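Local coordinates for protein dihydrodipicolinate synthase (PDB 4XKY) that probably condenses pyruvate with an aldehyde through a Schiff base, as class I aldolases of the dihydrodipicolinate synthase and N-acetylneuraminate lyase family do, at residues M214-L222 with V234-I244; Y56-C67 with E87-H98. All blocks are in the same frame, centred on the assembly; numbering follows the deposited sequence.

Contact 1. Residues M214-L222 with V234-I244; sequences MFPELYVSL and VRRLQEKVMQI. With ACT (acetate ion), chain E.
Helix 216-222 packs against helix 234-244 with axes 9.8 Å apart and chain directions 140° from each other, drawing the CA atoms of L222 and L237 to 5.9 Å. Two leucines of the first helix act as knobs in holes of the second. L218, its CG anti to the backbone N (chi1 161°), spreads its methyls among L237, K240, V241 and I244: CD1 lies alongside L237 CD2, while CD2 meets I244 CD1 tip to tip at 3.5 Å. One turn later L222 enters the hole of V234, L237, Q238 and V241, where its CD2 reaches V241 CG2 at 3.6 Å. Helix 216-227 follows the last strand of the (β/α)8 barrel, 206-207, and turns back into helix 231-247, so this antiparallel hairpin joins the barrel to the C-terminal helices. Beside the two knobs the Y219 ring comes in obliquely, CE1 3.7 Å from V241 CG2, and its OH makes a weak hydrogen bond to E193. Q238 turns its OE1 to L222 CD2 while its NE2 bonds to E194 O. Before the helix, M214 CE lies 3.8 Å from I244 CG2. At the helix start an acetate, probably from the crystallisation liquor, accepts E217 N on O (3.2 Å) and L218 N on OXT (3.3 Å); its methyl sits at the edge of the F215 ring.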
# COMPACT_ATOMS: atom_id res chain seq x y z
N MET A 214 10.06 -11.13 -29.10
CA MET A 214 10.55 -10.34 -30.23
C MET A 214 11.89 -10.89 -30.73
O MET A 214 12.07 -11.07 -31.92
CB MET A 214 10.77 -8.86 -29.87
CG MET A 214 9.56 -8.06 -29.41
SD MET A 214 9.99 -6.36 -28.95
CE MET A 214 10.80 -6.56 -27.37
N PHE A 215 12.81 -11.13 -29.78
CA PHE A 215 14.23 -11.43 -30.08
C PHE A 215 14.69 -12.62 -29.26
O PHE A 215 15.47 -12.46 -28.33
CB PHE A 215 15.13 -10.21 -29.75
CG PHE A 215 14.67 -8.93 -30.40
CD1 PHE A 215 14.61 -8.83 -31.78
CD2 PHE A 215 14.29 -7.84 -29.62
CE1 PHE A 215 14.17 -7.67 -32.38
CE2 PHE A 215 13.84 -6.69 -30.21
CZ PHE A 215 13.79 -6.60 -31.59
N PRO A 216 14.20 -13.83 -29.58
CA PRO A 216 14.55 -14.99 -28.76
C PRO A 216 16.06 -15.24 -28.70
O PRO A 216 16.59 -15.58 -27.65
CB PRO A 216 13.85 -16.16 -29.46
CG PRO A 216 13.38 -15.62 -30.78
CD PRO A 216 13.20 -14.15 -30.60
N GLU A 217 16.74 -15.03 -29.82
CA GLU A 217 18.18 -15.31 -29.86
C GLU A 217 18.99 -14.44 -28.92
O GLU A 217 19.96 -14.91 -28.34
CB GLU A 217 18.74 -15.17 -31.27
CG GLU A 217 18.18 -16.26 -32.16
CD GLU A 217 18.66 -16.22 -33.59
OE1 GLU A 217 19.44 -15.30 -33.96
OE2 GLU A 217 18.26 -17.12 -34.36
N LEU A 218 18.64 -13.16 -28.84
CA LEU A 218 19.31 -12.27 -27.93
C LEU A 218 19.19 -12.79 -26.50
O LEU A 218 20.17 -12.81 -25.76
CB LEU A 218 18.74 -10.85 -28.02
CG LEU A 218 19.04 -9.94 -26.82
CD1 LEU A 218 20.51 -9.61 -26.72
CD2 LEU A 218 18.24 -8.65 -26.93
N TYR A 219 18.00 -13.22 -26.08
CA TYR A 219 17.83 -13.60 -24.68
C TYR A 219 18.48 -14.95 -24.40
O TYR A 219 19.02 -15.17 -23.31
CB TYR A 219 16.36 -13.60 -24.28
CG TYR A 219 15.83 -12.20 -24.27
CD1 TYR A 219 15.82 -11.44 -23.12
CD2 TYR A 219 15.39 -11.62 -25.43
CE1 TYR A 219 15.36 -10.15 -23.12
CE2 TYR A 219 14.93 -10.32 -25.44
CZ TYR A 219 14.92 -9.59 -24.28
OH TYR A 219 14.45 -8.30 -24.28
N VAL A 220 18.43 -15.86 -25.37
CA VAL A 220 19.11 -17.15 -25.26
C VAL A 220 20.61 -16.95 -25.17
O VAL A 220 21.27 -17.59 -24.34
CB VAL A 220 18.76 -18.07 -26.44
CG1 VAL A 220 19.67 -19.29 -26.48
CG2 VAL A 220 17.32 -18.52 -26.31
N SER A 221 21.14 -16.05 -26.00
CA SER A 221 22.56 -15.70 -25.94
C SER A 221 22.96 -15.11 -24.61
O SER A 221 24.03 -15.43 -24.09
CB SER A 221 22.96 -14.73 -27.05
OG SER A 221 22.85 -15.36 -28.30
N LEU A 222 22.13 -14.24 -24.05
CA LEU A 222 22.46 -13.65 -22.76
C LEU A 222 22.38 -14.70 -21.65
O LEU A 222 23.26 -14.75 -20.76
CB LEU A 222 21.57 -12.45 -22.46
CG LEU A 222 21.73 -11.72 -21.12
CD1 LEU A 222 23.17 -11.44 -20.69
CD2 LEU A 222 20.96 -10.42 -21.22
N VAL A 234 28.09 -10.95 -21.36
CA VAL A 234 27.00 -10.53 -20.45
C VAL A 234 26.82 -9.00 -20.54
O VAL A 234 25.72 -8.50 -20.76
CB VAL A 234 27.26 -10.96 -18.99
CG1 VAL A 234 26.29 -10.28 -18.04
CG2 VAL A 234 27.13 -12.45 -18.83
N ARG A 235 27.92 -8.26 -20.41
CA ARG A 235 27.85 -6.80 -20.47
C ARG A 235 27.31 -6.27 -21.80
O ARG A 235 26.48 -5.38 -21.82
CB ARG A 235 29.19 -6.14 -20.12
CG ARG A 235 29.45 -6.13 -18.62
CD ARG A 235 30.73 -5.38 -18.25
NE ARG A 235 31.91 -6.02 -18.83
CZ ARG A 235 32.72 -6.89 -18.20
NH1 ARG A 235 32.50 -7.26 -16.94
NH2 ARG A 235 33.75 -7.40 -18.87
N ARG A 236 27.79 -6.83 -22.91
CA ARG A 236 27.37 -6.36 -24.22
C ARG A 236 25.87 -6.58 -24.42
O ARG A 236 25.16 -5.68 -24.88
CB ARG A 236 28.13 -7.13 -25.31
CG ARG A 236 27.94 -6.55 -26.70
CD ARG A 236 28.85 -7.22 -27.71
NE ARG A 236 28.47 -8.60 -27.99
CZ ARG A 236 27.48 -8.97 -28.80
NH1 ARG A 236 26.72 -8.06 -29.41
NH2 ARG A 236 27.23 -10.25 -29.00
N LEU A 237 25.42 -7.78 -24.05
CA LEU A 237 24.03 -8.18 -24.27
C LEU A 237 23.09 -7.56 -23.25
O LEU A 237 21.96 -7.21 -23.59
CB LEU A 237 23.90 -9.71 -24.28
CG LEU A 237 24.68 -10.37 -25.42
CD1 LEU A 237 24.59 -11.89 -25.38
CD2 LEU A 237 24.24 -9.86 -26.79
N GLN A 238 23.54 -7.40 -22.00
CA GLN A 238 22.74 -6.69 -21.01
C GLN A 238 22.40 -5.25 -21.49
O GLN A 238 21.29 -4.77 -21.27
CB GLN A 238 23.44 -6.67 -19.63
CG GLN A 238 22.67 -5.97 -18.52
CD GLN A 238 21.36 -6.66 -18.15
OE1 GLN A 238 21.03 -7.72 -18.70
NE2 GLN A 238 20.62 -6.07 -17.24
N GLU A 239 23.34 -4.59 -22.15
CA GLU A 239 23.10 -3.23 -22.63
C GLU A 239 21.98 -3.20 -23.66
O GLU A 239 21.16 -2.28 -23.67
CB GLU A 239 24.36 -2.57 -23.20
CG GLU A 239 24.10 -1.19 -23.83
CD GLU A 239 25.33 -0.28 -23.94
OE1 GLU A 239 26.47 -0.79 -23.95
OE2 GLU A 239 25.16 0.96 -24.04
N LYS A 240 21.93 -4.21 -24.53
CA LYS A 240 20.85 -4.32 -25.51
C LYS A 240 19.52 -4.61 -24.81
O LYS A 240 18.51 -3.96 -25.10
CB LYS A 240 21.14 -5.42 -26.53
CG LYS A 240 22.26 -5.11 -27.52
CD LYS A 240 22.30 -6.19 -28.59
CE LYS A 240 23.67 -6.34 -29.23
NZ LYS A 240 23.89 -5.28 -30.26
N VAL A 241 19.50 -5.58 -23.91
CA VAL A 241 18.31 -5.81 -23.10
C VAL A 241 17.88 -4.53 -22.40
O VAL A 241 16.70 -4.21 -22.41
CB VAL A 241 18.50 -6.96 -22.10
CG1 VAL A 241 17.34 -7.03 -21.12
CG2 VAL A 241 18.56 -8.28 -22.86
N MET A 242 18.81 -3.76 -21.83
CA MET A 242 18.37 -2.56 -21.10
C MET A 242 17.88 -1.46 -22.05
O MET A 242 17.00 -0.68 -21.69
CB MET A 242 19.40 -2.03 -20.10
CG MET A 242 19.66 -2.94 -18.89
SD MET A 242 18.22 -3.62 -18.02
CE MET A 242 17.44 -2.08 -17.51
N GLN A 243 18.39 -1.43 -23.27
CA GLN A 243 17.89 -0.51 -24.28
C GLN A 243 16.45 -0.84 -24.71
O GLN A 243 15.61 0.04 -24.87
CB GLN A 243 18.82 -0.49 -25.49
CG GLN A 243 18.51 0.66 -26.43
CD GLN A 243 19.39 0.68 -27.65
OE1 GLN A 243 20.43 0.06 -27.67
NE2 GLN A 243 18.96 1.37 -28.69
N ILE A 244 16.17 -2.12 -24.90
CA ILE A 244 14.82 -2.58 -25.25
C ILE A 244 13.87 -2.14 -24.14
O ILE A 244 12.83 -1.53 -24.40
CB ILE A 244 14.78 -4.12 -25.38
CG1 ILE A 244 15.47 -4.54 -26.67
CG2 ILE A 244 13.36 -4.63 -25.37
CD1 ILE A 244 15.96 -5.96 -26.62
C ACT E . 16.55 -12.44 -32.51
O ACT E . 15.77 -13.41 -32.38
OXT ACT E . 17.25 -12.03 -31.56
CH3 ACT E . 16.69 -11.72 -33.83

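Contact 2. Residues Y56-C67 with E87-H98; sequences YKLRMEMIKNTC and ESVNLACLAADH
Y56 meets three side chains of helix 87-97 in three different ways. Its OH donates to E87 O at 2.7 Å and accepts N90 ND2, also at 2.7 Å, from within the amide plane of N90; both partners lie at the edge of the ring, in its plane. With CG anti to the backbone N (chi1 -152°), the ring reaches across to the first turns of helix 87-97. E87 OE1 stands over one face, 3.1 Å from Y56 CZ, the carboxylate turned 78° from the ring, while E87 OE2 bonds to the backbone of a neighbouring subunit. A phenylalanine here would probably leave N90 ND2 without its acceptor and its amide free to turn. L91 is the knob of the interface, set among Y56, R59, M60 and I63: its CD2 approaches Y56 CZ obliquely at 3.6 Å, and its CD1 reaches R59 NH2 at 3.5 Å, a guanidinium also salt-bridged to D82. Further along, M60 and L94 cross nearly at right angles, M60 CG touching L94 CD2 at 3.7 Å. At the far end K64 CG lies over the H98 ring in a CH-pi contact, 3.8 Å from its centroid, and a water joins K64 O to H98 ND1. The two helices, only 21° from parallel, follow the adjacent barrel strands 42-44 and 76-79; M62 and T66 of helix 56-67 rest on strand 42-44 and on helix 24-36.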
# COMPACT_ATOMS: atom_id res chain seq x y z
N TYR A 56 -13.00 -16.74 -20.84
CA TYR A 56 -12.66 -18.15 -20.64
C TYR A 56 -12.49 -18.87 -21.95
O TYR A 56 -11.59 -19.65 -22.12
CB TYR A 56 -13.77 -18.85 -19.87
CG TYR A 56 -13.24 -20.02 -19.08
CD1 TYR A 56 -12.41 -19.79 -17.99
CD2 TYR A 56 -13.56 -21.33 -19.41
CE1 TYR A 56 -11.91 -20.84 -17.24
CE2 TYR A 56 -13.06 -22.38 -18.66
CZ TYR A 56 -12.24 -22.12 -17.58
OH TYR A 56 -11.71 -23.10 -16.79
N LYS A 57 -13.39 -18.61 -22.89
CA LYS A 57 -13.28 -19.21 -24.20
C LYS A 57 -11.93 -18.92 -24.83
O LYS A 57 -11.26 -19.83 -25.34
CB LYS A 57 -14.41 -18.70 -25.10
CG LYS A 57 -14.42 -19.30 -26.50
CD LYS A 57 -15.32 -18.48 -27.42
CE LYS A 57 -14.56 -17.37 -28.13
NZ LYS A 57 -15.48 -16.44 -28.83
N LEU A 58 -11.51 -17.67 -24.79
CA LEU A 58 -10.25 -17.31 -25.45
C LEU A 58 -9.05 -17.93 -24.76
O LEU A 58 -8.15 -18.41 -25.42
CB LEU A 58 -10.10 -15.81 -25.52
CG LEU A 58 -9.21 -15.18 -26.56
CD1 LEU A 58 -9.40 -15.80 -27.92
CD2 LEU A 58 -9.54 -13.71 -26.62
N ARG A 59 -9.06 -17.98 -23.44
CA ARG A 59 -8.00 -18.66 -22.71
C ARG A 59 -7.95 -20.15 -23.16
O ARG A 59 -6.88 -20.69 -23.39
CB ARG A 59 -8.22 -18.52 -21.21
CG ARG A 59 -8.08 -17.09 -20.72
CD ARG A 59 -8.84 -16.84 -19.43
NE ARG A 59 -8.12 -17.38 -18.29
CZ ARG A 59 -8.63 -17.50 -17.07
NH1 ARG A 59 -9.89 -17.13 -16.83
NH2 ARG A 59 -7.89 -18.00 -16.09
N MET A 60 -9.10 -20.79 -23.33
CA MET A 60 -9.10 -22.19 -23.77
C MET A 60 -8.56 -22.35 -25.19
O MET A 60 -7.77 -23.25 -25.44
CB MET A 60 -10.47 -22.82 -23.64
CG MET A 60 -10.84 -22.99 -22.17
SD MET A 60 -12.42 -23.77 -21.75
CE MET A 60 -13.58 -22.99 -22.88
N GLU A 61 -8.93 -21.45 -26.09
CA GLU A 61 -8.41 -21.48 -27.44
C GLU A 61 -6.90 -21.26 -27.49
O GLU A 61 -6.22 -21.88 -28.30
CB GLU A 61 -9.13 -20.48 -28.32
CG GLU A 61 -10.60 -20.81 -28.46
CD GLU A 61 -11.36 -19.87 -29.36
OE1 GLU A 61 -10.78 -18.85 -29.80
OE2 GLU A 61 -12.55 -20.13 -29.60
N MET A 62 -6.37 -20.40 -26.63
CA MET A 62 -4.95 -20.17 -26.62
C MET A 62 -4.23 -21.45 -26.22
O MET A 62 -3.24 -21.80 -26.82
CB MET A 62 -4.56 -19.06 -25.66
CG MET A 62 -3.06 -18.75 -25.55
SD MET A 62 -2.31 -18.25 -27.12
CE MET A 62 -0.62 -17.96 -26.60
N ILE A 63 -4.71 -22.12 -25.18
CA ILE A 63 -4.13 -23.37 -24.74
C ILE A 63 -4.17 -24.43 -25.85
O ILE A 63 -3.14 -25.05 -26.14
CB ILE A 63 -4.87 -23.88 -23.51
CG1 ILE A 63 -4.55 -22.98 -22.31
CG2 ILE A 63 -4.49 -25.33 -23.16
CD1 ILE A 63 -5.52 -23.15 -21.16
N LYS A 64 -5.35 -24.66 -26.42
CA LYS A 64 -5.52 -25.67 -27.46
C LYS A 64 -4.65 -25.39 -28.66
O LYS A 64 -3.86 -26.24 -29.06
CB LYS A 64 -6.98 -25.76 -27.92
CG LYS A 64 -8.00 -26.23 -26.89
CD LYS A 64 -9.30 -26.63 -27.60
CE LYS A 64 -10.58 -26.30 -26.84
NZ LYS A 64 -10.97 -24.86 -26.97
N ASN A 65 -4.76 -24.21 -29.26
CA ASN A 65 -3.89 -23.89 -30.40
C ASN A 65 -2.40 -23.95 -30.09
O ASN A 65 -1.61 -24.41 -30.92
CB ASN A 65 -4.23 -22.53 -31.01
CG ASN A 65 -5.46 -22.58 -31.86
OD1 ASN A 65 -5.41 -22.89 -33.05
ND2 ASN A 65 -6.61 -22.33 -31.23
N THR A 66 -1.98 -23.48 -28.90
CA THR A 66 -0.55 -23.51 -28.58
C THR A 66 -0.02 -24.98 -28.54
O THR A 66 1.04 -25.30 -29.07
CB THR A 66 -0.22 -22.76 -27.28
OG1 THR A 66 -0.55 -21.37 -27.42
CG2 THR A 66 1.25 -22.87 -26.99
N CYS A 67 -0.77 -25.88 -27.90
CA CYS A 67 -0.35 -27.28 -27.84
C CYS A 67 -0.38 -27.91 -29.23
O CYS A 67 0.56 -28.60 -29.59
CB CYS A 67 -1.21 -28.08 -26.89
SG CYS A 67 -1.16 -27.57 -25.17
N GLU A 87 -12.62 -23.13 -11.85
CA GLU A 87 -12.17 -22.73 -13.18
C GLU A 87 -10.69 -23.04 -13.41
O GLU A 87 -10.28 -23.49 -14.48
CB GLU A 87 -12.43 -21.23 -13.41
CG GLU A 87 -13.89 -20.80 -13.36
CD GLU A 87 -14.79 -21.56 -14.31
OE1 GLU A 87 -14.26 -22.16 -15.27
OE2 GLU A 87 -16.02 -21.57 -14.08
N SER A 88 -9.88 -22.81 -12.38
CA SER A 88 -8.47 -23.14 -12.45
C SER A 88 -8.22 -24.65 -12.73
O SER A 88 -7.43 -25.01 -13.63
CB SER A 88 -7.77 -22.65 -11.18
OG SER A 88 -6.41 -22.99 -11.21
N VAL A 89 -8.90 -25.52 -11.99
CA VAL A 89 -8.77 -26.95 -12.18
C VAL A 89 -9.23 -27.33 -13.61
O VAL A 89 -8.58 -28.13 -14.27
CB VAL A 89 -9.53 -27.74 -11.10
CG1 VAL A 89 -9.61 -29.23 -11.46
CG2 VAL A 89 -8.84 -27.54 -9.74
N ASN A 90 -10.30 -26.71 -14.09
CA ASN A 90 -10.78 -26.99 -15.43
C ASN A 90 -9.72 -26.64 -16.50
O ASN A 90 -9.56 -27.37 -17.48
CB ASN A 90 -12.11 -26.26 -15.67
CG ASN A 90 -12.66 -26.48 -17.07
OD1 ASN A 90 -13.16 -27.55 -17.39
ND2 ASN A 90 -12.55 -25.46 -17.92
N LEU A 91 -8.99 -25.54 -16.32
CA LEU A 91 -7.96 -25.18 -17.29
C LEU A 91 -6.82 -26.17 -17.25
O LEU A 91 -6.26 -26.50 -18.31
CB LEU A 91 -7.40 -23.78 -17.07
CG LEU A 91 -8.34 -22.61 -17.34
CD1 LEU A 91 -7.62 -21.31 -17.03
CD2 LEU A 91 -8.83 -22.60 -18.78
N ALA A 92 -6.45 -26.60 -16.03
CA ALA A 92 -5.42 -27.62 -15.87
C ALA A 92 -5.80 -28.91 -16.61
O ALA A 92 -4.97 -29.45 -17.31
CB ALA A 92 -5.16 -27.93 -14.41
N CYS A 93 -7.03 -29.40 -16.45
CA CYS A 93 -7.47 -30.62 -17.16
C CYS A 93 -7.47 -30.46 -18.68
O CYS A 93 -7.09 -31.37 -19.41
CB CYS A 93 -8.84 -31.06 -16.67
SG CYS A 93 -8.79 -31.48 -14.91
N LEU A 94 -7.87 -29.28 -19.15
CA LEU A 94 -7.84 -28.96 -20.55
C LEU A 94 -6.39 -28.99 -21.04
O LEU A 94 -6.08 -29.64 -22.03
CB LEU A 94 -8.45 -27.59 -20.79
CG LEU A 94 -8.33 -27.16 -22.25
CD1 LEU A 94 -9.48 -27.78 -23.03
CD2 LEU A 94 -8.32 -25.66 -22.42
N ALA A 95 -5.51 -28.30 -20.32
CA ALA A 95 -4.08 -28.37 -20.59
C ALA A 95 -3.58 -29.81 -20.69
O ALA A 95 -2.93 -30.16 -21.68
CB ALA A 95 -3.29 -27.61 -19.52
N ALA A 96 -3.91 -30.66 -19.73
CA ALA A 96 -3.48 -32.07 -19.80
C ALA A 96 -4.00 -32.79 -21.03
O ALA A 96 -3.24 -33.48 -21.70
CB ALA A 96 -3.90 -32.85 -18.56
N ASP A 97 -5.29 -32.66 -21.32
CA ASP A 97 -5.89 -33.35 -22.47
C ASP A 97 -5.26 -32.96 -23.80
O ASP A 97 -5.22 -33.74 -24.74
CB ASP A 97 -7.39 -33.06 -22.56
CG ASP A 97 -8.17 -33.64 -21.40
OD1 ASP A 97 -7.70 -34.61 -20.76
OD2 ASP A 97 -9.26 -33.11 -21.13
N HIS A 98 -4.77 -31.73 -23.87
CA HIS A 98 -4.13 -31.27 -25.10
C HIS A 98 -2.61 -31.43 -25.15
O HIS A 98 -1.97 -30.98 -26.09
CB HIS A 98 -4.58 -29.84 -25.34
CG HIS A 98 -6.00 -29.78 -25.76
ND1 HIS A 98 -6.37 -29.87 -27.08
CD2 HIS A 98 -7.15 -29.77 -25.05
CE1 HIS A 98 -7.69 -29.83 -27.17
NE2 HIS A 98 -8.18 -29.78 -25.95
O HOH W 1 -4.60 -28.97 -29.08

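Contacts 1 and 2 share no element and lie on opposite sides of the chain's centre, their own centres about 31 Å apart. Contact 2 pairs successive, nearly parallel helices of the barrel's outer layer; contact 1 is an antiparallel hairpin leading from the barrel into the C-terminal helices. The latter is the more buried and has no hydrogen bond across it, its grip being apolar, mostly aliphatic with two aromatic rings taking part. In 56-67 with 87-98 the interior is likewise apolar, but polar groups hold both ends, and at the Y56 end a neighbouring subunit joins in. A neighbouring subunit also reaches helix 234-244 of contact 1, where Q238 packs against one of its polar side chains.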